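Dipicolinate synthase subunit A (Bacillus halodurans, PDB 3D4O) probably acts with its partner subunit in forming dipicolinic acid of bacterial spores, using two Rossmann-type domains, at least one likely to bind a nicotinamide cofactor. Local coordinates at residues 18-23 and 279-284; 59-64 and 99-104; 226-231 and 249-254; 238-243 and 258-263. All coordinates share one frame; numbering follows the deposited sequence.

Contact 1. Residues 18-23 and 279-284; sequences LEIIRK and RILADV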
loop_
_atom_site.group_PDB
_atom_site.type_symbol
_atom_site.label_atom_id
_atom_site.label_comp_id
_atom_site.label_asym_id
_atom_site.label_seq_id
_atom_site.Cartn_x
_atom_site.Cartn_y
_atom_site.Cartn_z
ATOM N N LEU C 18 -12.097 -10.001 17.412
ATOM C CA LEU C 18 -13.295 -10.696 16.946
ATOM C C LEU C 18 -12.982 -12.190 16.760
ATOM O O LEU C 18 -13.842 -13.041 16.987
ATOM C CB LEU C 18 -13.853 -10.104 15.635
ATOM C CG LEU C 18 -14.369 -8.659 15.687
ATOM C CD1 LEU C 18 -14.764 -8.186 14.295
ATOM C CD2 LEU C 18 -15.520 -8.532 16.647
ATOM N N GLU C 19 -11.738 -12.486 16.384
ATOM C CA GLU C 19 -11.313 -13.884 16.151
ATOM C C GLU C 19 -11.143 -14.590 17.484
ATOM O O GLU C 19 -11.426 -15.772 17.649
ATOM C CB GLU C 19 -9.982 -13.947 15.387
ATOM C CG GLU C 19 -10.026 -13.386 14.006
ATOM C CD GLU C 19 -11.102 -13.997 13.155
ATOM O OE1 GLU C 19 -11.361 -15.229 13.261
ATOM O OE2 GLU C 19 -11.669 -13.227 12.357
ATOM N N ILE C 20 -10.677 -13.819 18.438
ATOM C CA ILE C 20 -10.452 -14.317 19.801
ATOM C C ILE C 20 -11.804 -14.572 20.450
ATOM O O ILE C 20 -12.031 -15.625 21.029
ATOM C CB ILE C 20 -9.619 -13.318 20.675
ATOM C CG1 ILE C 20 -8.250 -13.045 20.025
ATOM C CG2 ILE C 20 -9.432 -13.874 22.110
ATOM C CD1 ILE C 20 -7.436 -11.960 20.715
ATOM N N ILE C 21 -12.719 -13.624 20.294
ATOM C CA ILE C 21 -14.053 -13.749 20.917
ATOM C C ILE C 21 -14.744 -15.013 20.388
ATOM O O ILE C 21 -15.343 -15.790 21.140
ATOM C CB ILE C 21 -14.967 -12.534 20.643
ATOM C CG1 ILE C 21 -14.422 -11.267 21.308
ATOM C CG2 ILE C 21 -16.379 -12.778 21.207
ATOM C CD1 ILE C 21 -15.124 -9.990 20.830
ATOM N N ARG C 22 -14.590 -15.222 19.094
ATOM C CA ARG C 22 -15.252 -16.344 18.418
ATOM C C ARG C 22 -14.744 -17.699 18.879
ATOM O O ARG C 22 -15.519 -18.600 19.181
ATOM C CB ARG C 22 -15.107 -16.244 16.891
ATOM N N LYS C 23 -13.430 -17.828 18.940
ATOM C CA LYS C 23 -12.826 -19.097 19.288
ATOM C C LYS C 23 -13.116 -19.454 20.727
ATOM O O LYS C 23 -13.497 -20.582 21.028
ATOM C CB LYS C 23 -11.318 -19.110 19.015
ATOM C CG LYS C 23 -10.780 -20.543 19.092
ATOM C CD LYS C 23 -9.465 -20.746 18.361
ATOM C CE LYS C 23 -9.183 -22.260 18.221
ATOM N NZ LYS C 23 -7.824 -22.618 17.684
ATOM N N ARG C 279 -6.456 -14.862 14.697
ATOM C CA ARG C 279 -6.538 -16.332 14.804
ATOM C C ARG C 279 -5.273 -16.845 15.434
ATOM O O ARG C 279 -5.287 -17.800 16.205
ATOM C CB ARG C 279 -6.798 -17.004 13.445
ATOM C CG ARG C 279 -8.238 -16.856 13.035
ATOM C CD ARG C 279 -8.582 -17.556 11.729
ATOM N NE ARG C 279 -10.021 -17.524 11.499
ATOM C CZ ARG C 279 -10.616 -17.974 10.398
ATOM N NH1 ARG C 279 -9.891 -18.485 9.418
ATOM N NH2 ARG C 279 -11.936 -17.898 10.274
ATOM N N ILE C 280 -4.185 -16.163 15.152
ATOM C CA ILE C 280 -2.925 -16.552 15.760
ATOM C C ILE C 280 -3.015 -16.365 17.267
ATOM O O ILE C 280 -2.649 -17.244 18.023
ATOM C CB ILE C 280 -1.759 -15.803 15.184
ATOM C CG1 ILE C 280 -1.427 -16.408 13.803
ATOM C CG2 ILE C 280 -0.555 -15.906 16.126
ATOM C CD1 ILE C 280 -0.398 -15.601 13.059
ATOM N N LEU C 281 -3.588 -15.241 17.683
ATOM C CA LEU C 281 -3.711 -14.938 19.117
ATOM C C LEU C 281 -4.685 -15.864 19.790
ATOM O O LEU C 281 -4.453 -16.337 20.924
ATOM C CB LEU C 281 -4.177 -13.507 19.331
ATOM C CG LEU C 281 -3.190 -12.472 18.789
ATOM C CD1 LEU C 281 -3.793 -11.079 18.937
ATOM C CD2 LEU C 281 -1.828 -12.622 19.528
ATOM N N ALA C 282 -5.771 -16.129 19.071
ATOM C CA ALA C 282 -6.855 -16.974 19.588
ATOM C C ALA C 282 -6.314 -18.345 19.893
ATOM O O ALA C 282 -6.560 -18.911 20.945
ATOM C CB ALA C 282 -8.046 -17.063 18.596
ATOM N N ASP C 283 -5.561 -18.857 18.943
ATOM C CA ASP C 283 -4.965 -20.191 19.069
ATOM C C ASP C 283 -4.075 -20.305 20.304
ATOM O O ASP C 283 -4.118 -21.300 21.022
ATOM C CB ASP C 283 -4.112 -20.533 17.855
ATOM C CG ASP C 283 -4.935 -20.890 16.632
ATOM O OD1 ASP C 283 -6.113 -21.268 16.783
ATOM O OD2 ASP C 283 -4.373 -20.816 15.519
ATOM N N VAL C 284 -3.250 -19.295 20.525
ATOM C CA VAL C 284 -2.304 -19.348 21.645
ATOM C C VAL C 284 -3.057 -19.169 22.958
ATOM O O VAL C 284 -2.763 -19.836 23.986
ATOM C CB VAL C 284 -1.114 -18.348 21.490
ATOM C CG1 VAL C 284 -1.563 -16.905 21.574
ATOM C CG2 VAL C 284 -0.087 -18.632 22.579
#

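Contact 2. Residues 59-64 and 99-104; sequences VDAILL and VVYSGI. With EDO (1,2-ethanediol), chain M.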
loop_
_atom_site.group_PDB
_atom_site.type_symbol
_atom_site.label_atom_id
_atom_site.label_comp_id
_atom_site.label_asym_id
_atom_site.label_seq_id
_atom_site.Cartn_x
_atom_site.Cartn_y
_atom_site.Cartn_z
ATOM N N VAL C 59 -13.537 -13.866 37.713
ATOM C CA VAL C 59 -12.759 -13.775 36.474
ATOM C C VAL C 59 -11.419 -14.486 36.538
ATOM O O VAL C 59 -10.563 -14.150 37.357
ATOM C CB VAL C 59 -12.521 -12.298 36.147
ATOM C CG1 VAL C 59 -11.557 -12.151 35.020
ATOM C CG2 VAL C 59 -13.883 -11.605 35.883
ATOM N N ASP C 60 -11.238 -15.465 35.667
ATOM C CA ASP C 60 -9.993 -16.248 35.648
ATOM C C ASP C 60 -8.946 -15.547 34.799
ATOM O O ASP C 60 -7.746 -15.852 34.866
ATOM C CB ASP C 60 -10.193 -17.660 35.072
ATOM C CG ASP C 60 -11.285 -18.459 35.787
ATOM O OD1 ASP C 60 -10.974 -19.224 36.716
ATOM O OD2 ASP C 60 -12.457 -18.341 35.400
ATOM N N ALA C 61 -9.406 -14.616 33.975
ATOM C CA ALA C 61 -8.488 -13.930 33.072
ATOM C C ALA C 61 -9.020 -12.679 32.416
ATOM O O ALA C 61 -10.178 -12.580 32.018
ATOM C CB ALA C 61 -7.987 -14.890 32.005
ATOM N N ILE C 62 -8.097 -11.735 32.296
ATOM C CA ILE C 62 -8.356 -10.451 31.678
ATOM C C ILE C 62 -7.556 -10.319 30.403
ATOM O O ILE C 62 -6.344 -10.388 30.420
ATOM C CB ILE C 62 -8.002 -9.315 32.638
ATOM C CG1 ILE C 62 -8.816 -9.480 33.930
ATOM C CG2 ILE C 62 -8.211 -7.947 31.961
ATOM C CD1 ILE C 62 -8.645 -8.350 34.918
ATOM N N LEU C 63 -8.269 -10.135 29.299
ATOM C CA LEU C 63 -7.660 -10.002 27.981
ATOM C C LEU C 63 -7.753 -8.587 27.495
ATOM O O LEU C 63 -8.832 -8.057 27.204
ATOM C CB LEU C 63 -8.299 -10.955 26.949
ATOM C CG LEU C 63 -7.901 -12.443 26.877
ATOM C CD1 LEU C 63 -7.740 -13.100 28.229
ATOM C CD2 LEU C 63 -8.907 -13.237 26.025
ATOM N N LEU C 64 -6.575 -7.990 27.413
ATOM C CA LEU C 64 -6.434 -6.638 26.919
ATOM C C LEU C 64 -5.985 -6.654 25.472
ATOM O O LEU C 64 -5.474 -7.667 24.976
ATOM C CB LEU C 64 -5.420 -5.863 27.759
ATOM C CG LEU C 64 -5.688 -5.736 29.253
ATOM C CD1 LEU C 64 -4.652 -4.875 29.904
ATOM C CD2 LEU C 64 -7.090 -5.157 29.463
ATOM N N VAL C 99 -5.124 -14.100 35.579
ATOM C CA VAL C 99 -4.016 -13.684 34.718
ATOM C C VAL C 99 -4.485 -12.658 33.690
ATOM O O VAL C 99 -5.570 -12.756 33.108
ATOM C CB VAL C 99 -3.371 -14.903 33.987
ATOM C CG1 VAL C 99 -2.266 -14.475 33.046
ATOM C CG2 VAL C 99 -2.866 -15.907 35.002
ATOM N N VAL C 100 -3.628 -11.669 33.502
ATOM C CA VAL C 100 -3.879 -10.614 32.558
ATOM C C VAL C 100 -3.032 -10.877 31.355
ATOM O O VAL C 100 -1.845 -11.159 31.478
ATOM C CB VAL C 100 -3.480 -9.258 33.130
ATOM C CG1 VAL C 100 -3.816 -8.176 32.126
ATOM C CG2 VAL C 100 -4.181 -9.032 34.449
ATOM N N TYR C 101 -3.662 -10.808 30.191
ATOM C CA TYR C 101 -2.976 -11.017 28.901
ATOM C C TYR C 101 -2.957 -9.763 28.052
ATOM O O TYR C 101 -3.970 -9.115 27.825
ATOM C CB TYR C 101 -3.638 -12.153 28.063
ATOM C CG TYR C 101 -3.462 -13.541 28.634
ATOM C CD1 TYR C 101 -4.374 -14.059 29.542
ATOM C CD2 TYR C 101 -2.382 -14.344 28.247
ATOM C CE1 TYR C 101 -4.216 -15.335 30.074
ATOM C CE2 TYR C 101 -2.207 -15.614 28.768
ATOM C CZ TYR C 101 -3.128 -16.103 29.687
ATOM O OH TYR C 101 -2.982 -17.366 30.203
ATOM N N SER C 102 -1.788 -9.440 27.554
ATOM C CA SER C 102 -1.649 -8.289 26.676
ATOM C C SER C 102 -0.705 -8.639 25.517
ATOM O O SER C 102 -0.222 -9.770 25.380
ATOM C CB SER C 102 -1.104 -7.095 27.478
ATOM O OG SER C 102 -1.103 -5.902 26.722
ATOM N N GLY C 103 -0.463 -7.649 24.681
ATOM C CA GLY C 103 0.511 -7.785 23.587
ATOM C C GLY C 103 1.788 -7.270 24.222
ATOM O O GLY C 103 2.774 -8.001 24.442
ATOM N N ILE C 104 1.704 -5.996 24.577
ATOM C CA ILE C 104 2.777 -5.270 25.256
ATOM C C ILE C 104 2.258 -4.682 26.534
ATOM O O ILE C 104 1.079 -4.770 26.860
ATOM C CB ILE C 104 3.375 -4.105 24.399
ATOM C CG1 ILE C 104 2.372 -2.974 24.175
ATOM C CG2 ILE C 104 3.880 -4.594 23.036
ATOM C CD1 ILE C 104 2.784 -2.020 23.024
HETATM C C1 EDO M . -4.338 -10.381 22.896
HETATM O O1 EDO M . -4.466 -8.951 22.879
HETATM C C2 EDO M . -4.332 -10.936 24.328
HETATM O O2 EDO M . -5.441 -10.384 25.048
#

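Contact 3. Residues 226-231 and 249-254; sequences VTANVL and GTDFRY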
loop_
_atom_site.group_PDB
_atom_site.type_symbol
_atom_site.label_atom_id
_atom_site.label_comp_id
_atom_site.label_asym_id
_atom_site.label_seq_id
_atom_site.Cartn_x
_atom_site.Cartn_y
_atom_site.Cartn_z
ATOM N N VAL C 226 16.323 8.404 15.023
ATOM C CA VAL C 226 16.056 9.345 13.954
ATOM C C VAL C 226 15.965 10.696 14.642
ATOM O O VAL C 226 14.897 11.271 14.856
ATOM C CB VAL C 226 14.799 8.971 13.135
ATOM C CG1 VAL C 226 14.669 9.868 11.870
ATOM C CG2 VAL C 226 14.868 7.510 12.725
ATOM N N THR C 227 17.149 11.174 14.996
ATOM C CA THR C 227 17.298 12.431 15.700
ATOM C C THR C 227 17.229 13.614 14.745
ATOM O O THR C 227 17.170 13.462 13.528
ATOM C CB THR C 227 18.633 12.501 16.460
ATOM O OG1 THR C 227 19.717 12.479 15.530
ATOM C CG2 THR C 227 18.789 11.314 17.397
ATOM N N ALA C 228 17.264 14.797 15.336
ATOM C CA ALA C 228 17.241 16.044 14.575
ATOM C C ALA C 228 18.385 16.095 13.554
ATOM O O ALA C 228 18.184 16.480 12.408
ATOM C CB ALA C 228 17.327 17.269 15.524
ATOM N N ASN C 229 19.589 15.725 13.992
ATOM C CA ASN C 229 20.778 15.783 13.107
ATOM C C ASN C 229 20.645 14.812 11.973
ATOM O O ASN C 229 21.084 15.067 10.849
ATOM C CB ASN C 229 22.121 15.590 13.835
ATOM C CG ASN C 229 22.833 16.914 14.098
ATOM O OD1 ASN C 229 23.027 17.714 13.174
ATOM N ND2 ASN C 229 23.243 17.144 15.345
ATOM N N VAL C 230 19.998 13.703 12.255
ATOM C CA VAL C 230 19.796 12.703 11.213
ATOM C C VAL C 230 18.806 13.288 10.221
ATOM O O VAL C 230 19.052 13.375 9.012
ATOM C CB VAL C 230 19.252 11.385 11.786
ATOM C CG1 VAL C 230 18.814 10.445 10.668
ATOM C CG2 VAL C 230 20.330 10.732 12.661
ATOM N N LEU C 231 17.673 13.666 10.769
ATOM C CA LEU C 231 16.603 14.284 9.993
ATOM C C LEU C 231 17.125 15.456 9.163
ATOM O O LEU C 231 16.761 15.602 8.007
ATOM C CB LEU C 231 15.435 14.752 10.890
ATOM C CG LEU C 231 14.534 13.647 11.467
ATOM C CD1 LEU C 231 13.601 14.164 12.555
ATOM C CD2 LEU C 231 13.735 12.977 10.395
ATOM N N GLY C 249 10.959 6.071 17.960
ATOM C CA GLY C 249 12.394 6.355 17.915
ATOM C C GLY C 249 12.764 7.522 17.037
ATOM O O GLY C 249 13.863 7.596 16.498
ATOM N N THR C 250 11.837 8.453 16.918
ATOM C CA THR C 250 12.013 9.617 16.052
ATOM C C THR C 250 11.747 10.939 16.736
ATOM O O THR C 250 10.875 11.056 17.580
ATOM C CB THR C 250 11.053 9.493 14.825
ATOM O OG1 THR C 250 11.305 8.255 14.164
ATOM C CG2 THR C 250 11.214 10.655 13.829
ATOM N N ASP C 251 12.524 11.936 16.348
ATOM C CA ASP C 251 12.285 13.314 16.825
ATOM C C ASP C 251 11.190 13.926 15.952
ATOM O O ASP C 251 11.459 14.669 14.988
ATOM C CB ASP C 251 13.529 14.168 16.742
ATOM C CG ASP C 251 13.374 15.501 17.482
ATOM O OD1 ASP C 251 12.240 15.899 17.791
ATOM O OD2 ASP C 251 14.399 16.136 17.753
ATOM N N PHE C 252 9.961 13.557 16.299
ATOM C CA PHE C 252 8.755 13.979 15.571
ATOM C C PHE C 252 8.571 15.479 15.576
ATOM O O PHE C 252 8.005 16.036 14.639
ATOM C CB PHE C 252 7.476 13.314 16.106
ATOM C CG PHE C 252 7.443 11.813 15.918
ATOM C CD1 PHE C 252 7.297 11.262 14.655
ATOM C CD2 PHE C 252 7.547 10.960 17.007
ATOM C CE1 PHE C 252 7.275 9.898 14.488
ATOM C CE2 PHE C 252 7.517 9.594 16.848
ATOM C CZ PHE C 252 7.390 9.060 15.594
ATOM N N ARG C 253 9.066 16.138 16.615
ATOM C CA ARG C 253 8.889 17.573 16.697
ATOM C C ARG C 253 9.804 18.202 15.652
ATOM O O ARG C 253 9.403 19.094 14.907
ATOM C CB ARG C 253 9.151 18.118 18.115
ATOM N N TYR C 254 11.026 17.697 15.554
ATOM C CA TYR C 254 11.981 18.264 14.586
ATOM C C TYR C 254 11.588 17.932 13.150
ATOM O O TYR C 254 11.721 18.754 12.246
ATOM C CB TYR C 254 13.425 17.833 14.851
ATOM C CG TYR C 254 14.379 18.531 13.904
ATOM C CD1 TYR C 254 14.760 19.840 14.131
ATOM C CD2 TYR C 254 14.858 17.902 12.757
ATOM C CE1 TYR C 254 15.599 20.505 13.271
ATOM C CE2 TYR C 254 15.713 18.565 11.885
ATOM C CZ TYR C 254 16.080 19.869 12.149
ATOM O OH TYR C 254 16.929 20.553 11.297
HETATM O O HOH W 1 16.629 14.681 18.279
#

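Contact 4. Residues 238-243 and 258-263; sequences TFVIDL and RGIKAL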
loop_
_atom_site.group_PDB
_atom_site.type_symbol
_atom_site.label_atom_id
_atom_site.label_comp_id
_atom_site.label_asym_id
_atom_site.label_seq_id
_atom_site.Cartn_x
_atom_site.Cartn_y
_atom_site.Cartn_z
ATOM N N THR C 238 11.583 12.724 2.188
ATOM C CA THR C 238 11.671 11.434 2.859
ATOM C C THR C 238 10.420 11.142 3.683
ATOM O O THR C 238 9.832 12.023 4.289
ATOM C CB THR C 238 12.872 11.318 3.769
ATOM O OG1 THR C 238 14.038 11.709 3.056
ATOM C CG2 THR C 238 13.051 9.873 4.207
ATOM N N PHE C 239 10.037 9.874 3.682
ATOM C CA PHE C 239 8.900 9.409 4.483
ATOM C C PHE C 239 9.431 8.489 5.585
ATOM O O PHE C 239 10.070 7.472 5.323
ATOM C CB PHE C 239 7.892 8.708 3.584
ATOM C CG PHE C 239 6.659 8.187 4.300
ATOM C CD1 PHE C 239 6.110 8.860 5.363
ATOM C CD2 PHE C 239 6.015 7.064 3.831
ATOM C CE1 PHE C 239 4.990 8.386 5.988
ATOM C CE2 PHE C 239 4.869 6.607 4.424
ATOM C CZ PHE C 239 4.345 7.281 5.504
ATOM N N VAL C 240 9.199 8.885 6.824
ATOM C CA VAL C 240 9.650 8.081 7.961
ATOM C C VAL C 240 8.463 7.347 8.568
ATOM O O VAL C 240 7.524 7.968 9.021
ATOM C CB VAL C 240 10.267 8.912 9.104
ATOM C CG1 VAL C 240 10.534 7.992 10.314
ATOM C CG2 VAL C 240 11.554 9.663 8.656
ATOM N N ILE C 241 8.524 6.025 8.553
ATOM C CA ILE C 241 7.481 5.197 9.142
ATOM C C ILE C 241 8.065 4.586 10.412
ATOM O O ILE C 241 9.002 3.796 10.341
ATOM C CB ILE C 241 6.986 4.094 8.172
ATOM C CG1 ILE C 241 6.289 4.694 6.934
ATOM C CG2 ILE C 241 5.948 3.205 8.848
ATOM C CD1 ILE C 241 5.839 3.621 5.878
ATOM N N ASP C 242 7.555 5.015 11.564
ATOM C CA ASP C 242 8.050 4.548 12.876
ATOM C C ASP C 242 7.152 3.470 13.474
ATOM O O ASP C 242 6.007 3.705 13.891
ATOM C CB ASP C 242 8.245 5.703 13.828
ATOM C CG ASP C 242 9.179 5.369 14.960
ATOM O OD1 ASP C 242 9.498 4.181 15.178
ATOM O OD2 ASP C 242 9.581 6.314 15.645
ATOM N N LEU C 243 7.715 2.265 13.464
ATOM C CA LEU C 243 7.045 1.078 13.902
ATOM C C LEU C 243 7.354 0.785 15.357
ATOM O O LEU C 243 6.707 -0.058 15.950
ATOM C CB LEU C 243 7.449 -0.127 13.030
ATOM C CG LEU C 243 7.036 -0.069 11.566
ATOM C CD1 LEU C 243 7.458 -1.350 10.896
ATOM C CD2 LEU C 243 5.518 0.139 11.455
ATOM N N ARG C 258 11.036 20.621 10.142
ATOM C CA ARG C 258 11.767 20.741 8.877
ATOM C C ARG C 258 10.990 20.158 7.706
ATOM O O ARG C 258 11.519 19.972 6.610
ATOM C CB ARG C 258 13.183 20.152 8.948
ATOM C CG ARG C 258 13.264 18.668 8.906
ATOM C CD ARG C 258 14.428 18.263 8.031
ATOM N NE ARG C 258 14.214 18.691 6.640
ATOM C CZ ARG C 258 15.029 18.416 5.623
ATOM N NH1 ARG C 258 16.127 17.711 5.818
ATOM N NH2 ARG C 258 14.738 18.850 4.404
ATOM N N GLY C 259 9.725 19.884 7.959
ATOM C CA GLY C 259 8.820 19.392 6.931
ATOM C C GLY C 259 9.030 17.975 6.435
ATOM O O GLY C 259 8.669 17.634 5.307
ATOM N N ILE C 260 9.655 17.149 7.257
ATOM C CA ILE C 260 9.775 15.733 6.923
ATOM C C ILE C 260 8.514 15.054 7.452
ATOM O O ILE C 260 8.152 15.245 8.603
ATOM C CB ILE C 260 10.988 15.048 7.577
ATOM C CG1 ILE C 260 12.303 15.670 7.114
ATOM C CG2 ILE C 260 10.977 13.563 7.256
ATOM C CD1 ILE C 260 12.655 15.395 5.688
ATOM N N LYS C 261 7.825 14.322 6.589
ATOM C CA LYS C 261 6.628 13.547 6.984
ATOM C C LYS C 261 7.043 12.279 7.729
ATOM O O LYS C 261 7.668 11.371 7.177
ATOM C CB LYS C 261 5.789 13.151 5.765
ATOM C CG LYS C 261 4.493 12.429 6.116
ATOM C CD LYS C 261 3.592 12.296 4.892
ATOM C CE LYS C 261 2.188 11.763 5.252
ATOM N NZ LYS C 261 1.253 11.750 4.087
ATOM N N ALA C 262 6.686 12.244 8.995
ATOM C CA ALA C 262 7.014 11.138 9.886
ATOM C C ALA C 262 5.780 10.709 10.665
ATOM O O ALA C 262 5.100 11.527 11.247
ATOM C CB ALA C 262 8.124 11.565 10.836
ATOM N N LEU C 263 5.516 9.411 10.664
ATOM C CA LEU C 263 4.355 8.846 11.351
ATOM C C LEU C 263 4.707 7.691 12.297
ATOM O O LEU C 263 5.534 6.827 11.978
ATOM C CB LEU C 263 3.334 8.332 10.317
ATOM C CG LEU C 263 2.752 9.260 9.240
ATOM C CD1 LEU C 263 1.879 8.464 8.305
ATOM C CD2 LEU C 263 1.943 10.374 9.859
HETATM O O HOH W 2 8.926 14.447 3.648
#

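Contact 1. Residues 18-23 and 279-284
The guanidinium of R279 meets the carboxylate of E19 at its edge: OE1 lies near the guanidinium plane, 3.2 Å from R279 NE, and the two flat groups stand 81° apart. The donor comes to OE1 from above the carboxylate, so the bond is bent and met off the carboxylate plane. CB and CG of E19 lie against the R279 backbone, CB 3.7 Å from R279 N, and a bend at chi2 (-54°) turns the carboxylate toward the guanidinium. Were E19 replaced by an alanine, the R279 side chain would probably lose its charged mate and be free to swing away. Helices 15-26 and 274-289 illustrate how a chain's last helix can return to its first domain, here covering the N-terminal Rossmann-type unit; their short segments pass 7.9 Å apart, inclined by 37°. A282 permits this closeness, its CB lying 3.7 Å from E19 O and touching the CA of I20 and CB of K23. Further in, I20 CD1 rests on L281 CB at 3.9 Å, and L281 also touches I129 of helix 127-148. On the outer side the extended K23 chain runs to D283, a salt bridge whose modelled length is too short to trust.

Contact 2. Residues 59-64 and 99-104
I62 and V100 sit side by side at the centre of two neighbouring parallel strands, 61-63 and 99-102, and here the contact is tightest. Y101 N donates its N-H to I62 O over 2.7 Å in a nearly straight bond (171°), while I62 N reaches V99 O at 2.8 Å; I62 is thus gripped through both its N-H and its carbonyl, as is usual in a parallel sheet. On the same side of the sheet as I62 and V100, L64 CD1 leans on V100 CG1 at 4.1 Å. The other side holds A61, L63, V99 and Y101. There L63 and Y101 run alongside each other, the branch CD1 of L63 lying 3.7 Å from ring atom CD1 of Y101, and A61 CB comes to the ring's edge. Packing slackens toward the partly exposed start, where V99 N bonds D60 O at 3.2 Å with the donor 39° out of the carbonyl plane. The D60 carboxylate turns elsewhere, to the backbone of H7. At the far end L64 N still bonds Y101 O, but L64 O turns to a bound 1,2-ethanediol, both of whose hydroxyls donate to it, O1 at 2.7 Å; the molecule probably came from the crystallisation liquor, though such guests often mark pockets. The pair belongs to a beta-alpha-beta unit, with helix 88-92 between its strands. Strand 7-11 flanks it beyond 61-63 and strand 119-122 beyond 99-102, while L285, L288 and L289 of helix 274-289 cover Y101.

Contact 3. Residues 226-231 and 249-254
Y254 reaches from the first turn of helix 252-257 across to the start of helix 228-233, meeting A228 and L231 in turn. CB lies 4.0 Å from A228 CB. Chi1 of -175° places CG opposite the backbone N and carries the ring over the neighbouring helix, CG 3.6 Å from A228 CB; that methyl stands over one ring face in a CH-pi contact. At the ring's edge CD2 meets L231 CB at 3.7 Å, and CE2 comes to 3.3 Å from A228 O, CZ 4.0 Å from the same oxygen. A glycine in place of Y254 would probably open a gap between the two helix starts, stripping the A228 methyl and L231 of their cover. Further along, one beta bridge joins the backbones: V226 N donates to G249 O, and V226 O accepts from D251 N at 2.9 Å. D251 is the N-cap of helix 252-257, its OD1 taking the N-H of Y254 from above the carboxylate plane. D251 OD2 accepts from a water whose oxygen lies 2.7 Å away, and that water accepts from A228 N. One carboxylate thus serves the starts of two helices, directly and through water, and their dipoles would probably favour its ionised form.

Contact 4. Residues 238-243 and 258-263
The beta-alpha-beta unit that ends the C-terminal Rossmann-type sheet brings V240 of strand 239-242 beside A262 of its outermost strand, 261-264, with helix 252-257 between them in the chain. The helix closes in a Schellman motif with G259 at its C-prime position, after which the chain enters the new parallel strand. V240 N donates to K261 O in an almost straight bond of 2.9 Å (175°); V240 O takes the N-H of L263; and D242 N bonds L263 O at 2.7 Å. On the face toward helix 252-257, V240 CB meets A262 CB at 3.8 Å, and A262 is further covered by F252 and A255. The opposite face carries F239, whose ring is approached at its edge by K261 O, 3.5 Å from CD1, and by L263 CD1, 3.9 Å from CE1. I241 CG1 lies over one face of the same ring, offset toward the rim. A trans chi1 (-180°) carries the F239 ring across to the outer strand. Two charged ends look beyond the pair: K261 NZ bonds H148, while the D242 carboxylate holds G249 N and T250. Beside T238 and K261 a water bridges the two backbones, donating to T238 O at 2.7 Å and accepting from K261 N at 3.1 Å.

Overall arrangement
From the N terminus, the chain opens contact 1 at helix 15-26 and closes it only at helix 274-289, so the other three lie nested inside this one long loop. Contact 2 closes first, within the N-terminal sheet, and touches contact 1 where I20 CG2 packs on L63 CD2 at 4.0 Å. After helix 127-148 the chain builds the second domain, where contacts 3 and 4 cross, their segments alternating. D242 of contact 4 links the two by holding the start of segment 249-254. Contact 2 joins the fourth and fifth strands of the first sheet, contact 4 the fifth strand of the second to its edge strand, their centres about 33 Å apart, while contact 1 ties the C-terminal helix back to the first domain.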